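Local atomic coordinates of enoyl-CoA hydratase/carnithine racemase (Thermus thermophilus JL-18, PDB entry 6SL9), a protein that probably isomerises coenzyme A thioesters in bacterial phenylacetic acid catabolism, as a crotonase-family enzyme linked to formation of oxepin-CoA. Residues 8-13 with 46-51. Sequence-based numbering, arbitrary orientation.
Sequences KERQDG and DREVRA
Arg10 and Gly13 meet Glu48, Val49 and Arg50 at one end of the crotonase-fold sheet, where the turn joining antiparallel strands 6-11 and 14-19 lies against the loop from helix 30-45 into strand 51-56. The main-chain link is a shared acceptor. Gly13 O takes the amide of Arg50, with N 2.7 Å away and nearly straight at 166°, and also the more bent amide of Ala51, whose N lies 3.2 Å from that same Gly13 O. Here strand 51-56 begins to pair with its neighbour, since Ala51 goes on to bond with Leu15. A weak CA-H...O contact joins Gly13 CA to Glu48 O at 3.4 Å, while Val49 O accepts from Lys96 NZ.

On the exposed side, Arg10 donates hydrogen bonds through NH2 and NE. Arg10 NH2 folds back onto Asp12 O, 2.9 Å away at the guanidinium edge. Glu48 OE2 is a salt-bridge partner 2.5 Å from Arg10 NH1, stacked above it and not in line with its N-H bonds; only this oxygen comes over the face, the two planes 78° apart. Arg10 CG lies anti to the backbone N, and a bend at chi3 (59°) turns the guanidinium toward Glu48 and Asp12 O, while CD rests on Val49 CG2. Asp46, the first residue past helix 30-45, opens an Asx turn (OD1 from Glu48 N) and a type I turn (O from Val49 N). The Arg50 guanidinium leads away to Gly200 O and Thr202 OG1. One water accepts from Arg10 NE at 3.0 Å and donates to Asp46 OD2, 2.6 Å from the water oxygen.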
ATOM      1  N   LYS A   8     -27.067  19.043  11.811  1.00 13.51           N
ATOM      2  CA  LYS A   8     -26.056  19.990  11.355  1.00 12.98           C
ATOM      3  C   LYS A   8     -25.900  21.092  12.386  1.00 14.23           C
ATOM      4  O   LYS A   8     -26.908  21.692  12.774  1.00 16.77           O
ATOM      5  CB  LYS A   8     -26.478  20.665  10.058  1.00 14.06           C
ATOM      6  CG  LYS A   8     -26.629  19.749   8.882  1.00 18.00           C
ATOM      7  CD  LYS A   8     -27.033  20.520   7.616  1.00 19.90           C
ATOM      8  CE  LYS A   8     -28.429  21.082   7.714  1.00 21.30           C
ATOM      9  NZ  LYS A   8     -28.894  21.697   6.448  1.00 24.35           N
ATOM     10  N   GLU A   9     -24.667  21.441  12.705  1.00 14.01           N
ATOM     11  CA  GLU A   9     -24.426  22.610  13.563  1.00 16.23           C
ATOM     12  C   GLU A   9     -23.072  23.191  13.143  1.00 13.69           C
ATOM     13  O   GLU A   9     -22.154  22.472  12.960  1.00 16.30           O
ATOM     14  CB  GLU A   9     -24.379  22.168  15.023  1.00 22.71           C
ATOM     15  CG  GLU A   9     -23.769  23.171  15.968  1.00 35.61           C
ATOM     16  CD  GLU A   9     -23.342  22.580  17.295  1.00 51.70           C
ATOM     17  OE1 GLU A   9     -22.565  23.267  17.989  1.00 56.65           O
ATOM     18  OE2 GLU A   9     -23.763  21.449  17.613  1.00 44.31           O
ATOM     19  N   ARG A  10     -22.965  24.496  13.100  1.00 17.58           N
ATOM     20  CA  ARG A  10     -21.719  25.177  12.811  1.00 16.53           C
ATOM     21  C   ARG A  10     -21.129  25.678  14.127  1.00 16.94           C
ATOM     22  O   ARG A  10     -21.816  26.310  14.948  1.00 21.79           O
ATOM     23  CB  ARG A  10     -21.857  26.330  11.818  1.00 19.31           C
ATOM     24  CG  ARG A  10     -20.506  26.900  11.401  1.00 21.19           C
ATOM     25  CD  ARG A  10     -20.516  27.781  10.166  1.00 23.60           C
ATOM     26  NE  ARG A  10     -21.380  28.957  10.281  1.00 25.86           N
ATOM     27  CZ  ARG A  10     -21.037  30.137  10.763  1.00 28.69           C
ATOM     28  NH1 ARG A  10     -21.918  31.114  10.736  1.00 32.45           N
ATOM     29  NH2 ARG A  10     -19.842  30.344  11.288  1.00 30.33           N
ATOM     30  N   GLN A  11     -19.865  25.356  14.347  1.00 16.53           N
ATOM     31  CA  GLN A  11     -19.080  25.859  15.497  1.00 19.47           C
ATOM     32  C   GLN A  11     -17.850  26.529  14.878  1.00 17.81           C
ATOM     33  O   GLN A  11     -17.029  25.826  14.235  1.00 16.47           O
ATOM     34  CB  GLN A  11     -18.694  24.704  16.405  1.00 21.93           C
ATOM     35  CG  GLN A  11     -19.875  23.937  16.960  1.00 26.30           C
ATOM     36  CD  GLN A  11     -19.520  23.456  18.335  1.00 36.66           C
ATOM     37  OE1 GLN A  11     -18.693  24.045  19.012  1.00 48.29           O
ATOM     38  NE2 GLN A  11     -20.093  22.339  18.729  1.00 38.63           N
ATOM     39  N   ASP A  12     -17.747  27.856  14.963  1.00 19.73           N
ATOM     40  CA  ASP A  12     -16.670  28.593  14.241  1.00 20.79           C
ATOM     41  C   ASP A  12     -16.713  28.238  12.760  1.00 17.82           C
ATOM     42  O   ASP A  12     -17.722  28.464  12.039  1.00 19.03           O
ATOM     43  CB  ASP A  12     -15.265  28.159  14.704  1.00 23.56           C
ATOM     44  CG  ASP A  12     -14.861  28.497  16.135  1.00 42.68           C
ATOM     45  OD1 ASP A  12     -15.741  28.899  16.959  1.00 66.19           O
ATOM     46  OD2 ASP A  12     -13.646  28.361  16.441  1.00 69.21           O
ATOM     47  N   GLY A  13     -15.578  27.754  12.307  1.00 15.40           N
ATOM     48  CA  GLY A  13     -15.353  27.365  10.903  1.00 15.09           C
ATOM     49  C   GLY A  13     -15.642  25.897  10.614  1.00 12.56           C
ATOM     50  O   GLY A  13     -15.279  25.425   9.539  1.00 12.59           O
ATOM     51  N   ASP A  46     -20.538  26.629   1.676  1.00 13.94           N
ATOM     52  CA  ASP A  46     -20.664  27.656   2.725  1.00 13.53           C
ATOM     53  C   ASP A  46     -19.282  28.290   2.941  1.00 14.06           C
ATOM     54  O   ASP A  46     -18.386  27.643   3.525  1.00 13.83           O
ATOM     55  CB  ASP A  46     -21.241  27.030   4.004  1.00 14.58           C
ATOM     56  CG  ASP A  46     -21.611  28.014   5.090  1.00 17.04           C
ATOM     57  OD1 ASP A  46     -21.070  29.158   5.023  1.00 18.61           O
ATOM     58  OD2 ASP A  46     -22.433  27.639   5.986  1.00 21.14           O
ATOM     59  N   ARG A  47     -19.137  29.568   2.615  1.00 15.20           N
ATOM     60  CA  ARG A  47     -17.833  30.255   2.755  1.00 18.11           C
ATOM     61  C   ARG A  47     -17.449  30.423   4.239  1.00 16.03           C
ATOM     62  O   ARG A  47     -16.284  30.694   4.517  1.00 22.72           O
ATOM     63  CB  ARG A  47     -17.797  31.597   2.002  1.00 23.10           C
ATOM     64  CG  ARG A  47     -17.926  31.441   0.494  1.00 32.09           C
ATOM     65  CD  ARG A  47     -17.590  32.692  -0.295  1.00 47.24           C
ATOM     66  NE  ARG A  47     -17.553  32.355  -1.722  1.00 63.41           N
ATOM     67  CZ  ARG A  47     -18.622  32.024  -2.468  1.00 75.12           C
ATOM     68  NH1 ARG A  47     -19.843  32.009  -1.948  1.00 72.15           N
ATOM     69  NH2 ARG A  47     -18.469  31.722  -3.750  1.00 69.01           N
ATOM     70  N   GLU A  48     -18.367  30.234   5.174  1.00 16.13           N
ATOM     71  CA  GLU A  48     -18.036  30.295   6.616  1.00 15.52           C
ATOM     72  C   GLU A  48     -17.514  28.947   7.157  1.00 16.12           C
ATOM     73  O   GLU A  48     -17.101  28.830   8.349  1.00 18.61           O
ATOM     74  CB  GLU A  48     -19.231  30.813   7.417  1.00 21.58           C
ATOM     75  CG  GLU A  48     -19.487  32.315   7.121  1.00 26.16           C
ATOM     76  CD  GLU A  48     -20.536  33.065   7.862  1.00 35.35           C
ATOM     77  OE1 GLU A  48     -20.774  34.212   7.459  1.00 51.27           O
ATOM     78  OE2 GLU A  48     -21.061  32.518   8.812  1.00 56.39           O
ATOM     79  N   VAL A  49     -17.536  27.909   6.331  1.00 13.71           N
ATOM     80  CA  VAL A  49     -17.090  26.553   6.710  1.00 11.65           C
ATOM     81  C   VAL A  49     -15.731  26.277   6.086  1.00 11.82           C
ATOM     82  O   VAL A  49     -15.596  26.393   4.858  1.00 12.42           O
ATOM     83  CB  VAL A  49     -18.136  25.507   6.326  1.00 12.04           C
ATOM     84  CG1 VAL A  49     -17.630  24.123   6.541  1.00 12.70           C
ATOM     85  CG2 VAL A  49     -19.424  25.741   7.090  1.00 13.26           C
ATOM     86  N   ARG A  50     -14.754  25.898   6.916  1.00 11.04           N
ATOM     87  CA  ARG A  50     -13.416  25.516   6.424  1.00 11.68           C
ATOM     88  C   ARG A  50     -13.070  24.079   6.770  1.00 10.90           C
ATOM     89  O   ARG A  50     -12.068  23.574   6.268  1.00 12.58           O
ATOM     90  CB  ARG A  50     -12.355  26.464   6.968  1.00 14.69           C
ATOM     91  CG  ARG A  50     -12.523  27.912   6.613  1.00 20.07           C
ATOM     92  CD  ARG A  50     -11.596  28.477   5.583  1.00 18.59           C
ATOM     93  NE  ARG A  50     -10.193  28.403   5.943  1.00 14.83           N
ATOM     94  CZ  ARG A  50      -9.540  29.251   6.709  1.00 13.54           C
ATOM     95  NH1 ARG A  50     -10.106  30.310   7.265  1.00 16.05           N
ATOM     96  NH2 ARG A  50      -8.269  29.018   6.923  1.00 13.20           N
ATOM     97  N   ALA A  51     -13.876  23.404   7.561  1.00 11.01           N
ATOM     98  CA  ALA A  51     -13.649  21.990   7.902  1.00 10.44           C
ATOM     99  C   ALA A  51     -14.973  21.359   8.270  1.00 11.09           C
ATOM    100  O   ALA A  51     -15.892  22.082   8.687  1.00 11.70           O
ATOM    101  CB  ALA A  51     -12.670  21.861   9.047  1.00 11.45           C
TER
HETATM  102  O   HOH W   1     -23.296  29.136   7.992  1.00 37.12           O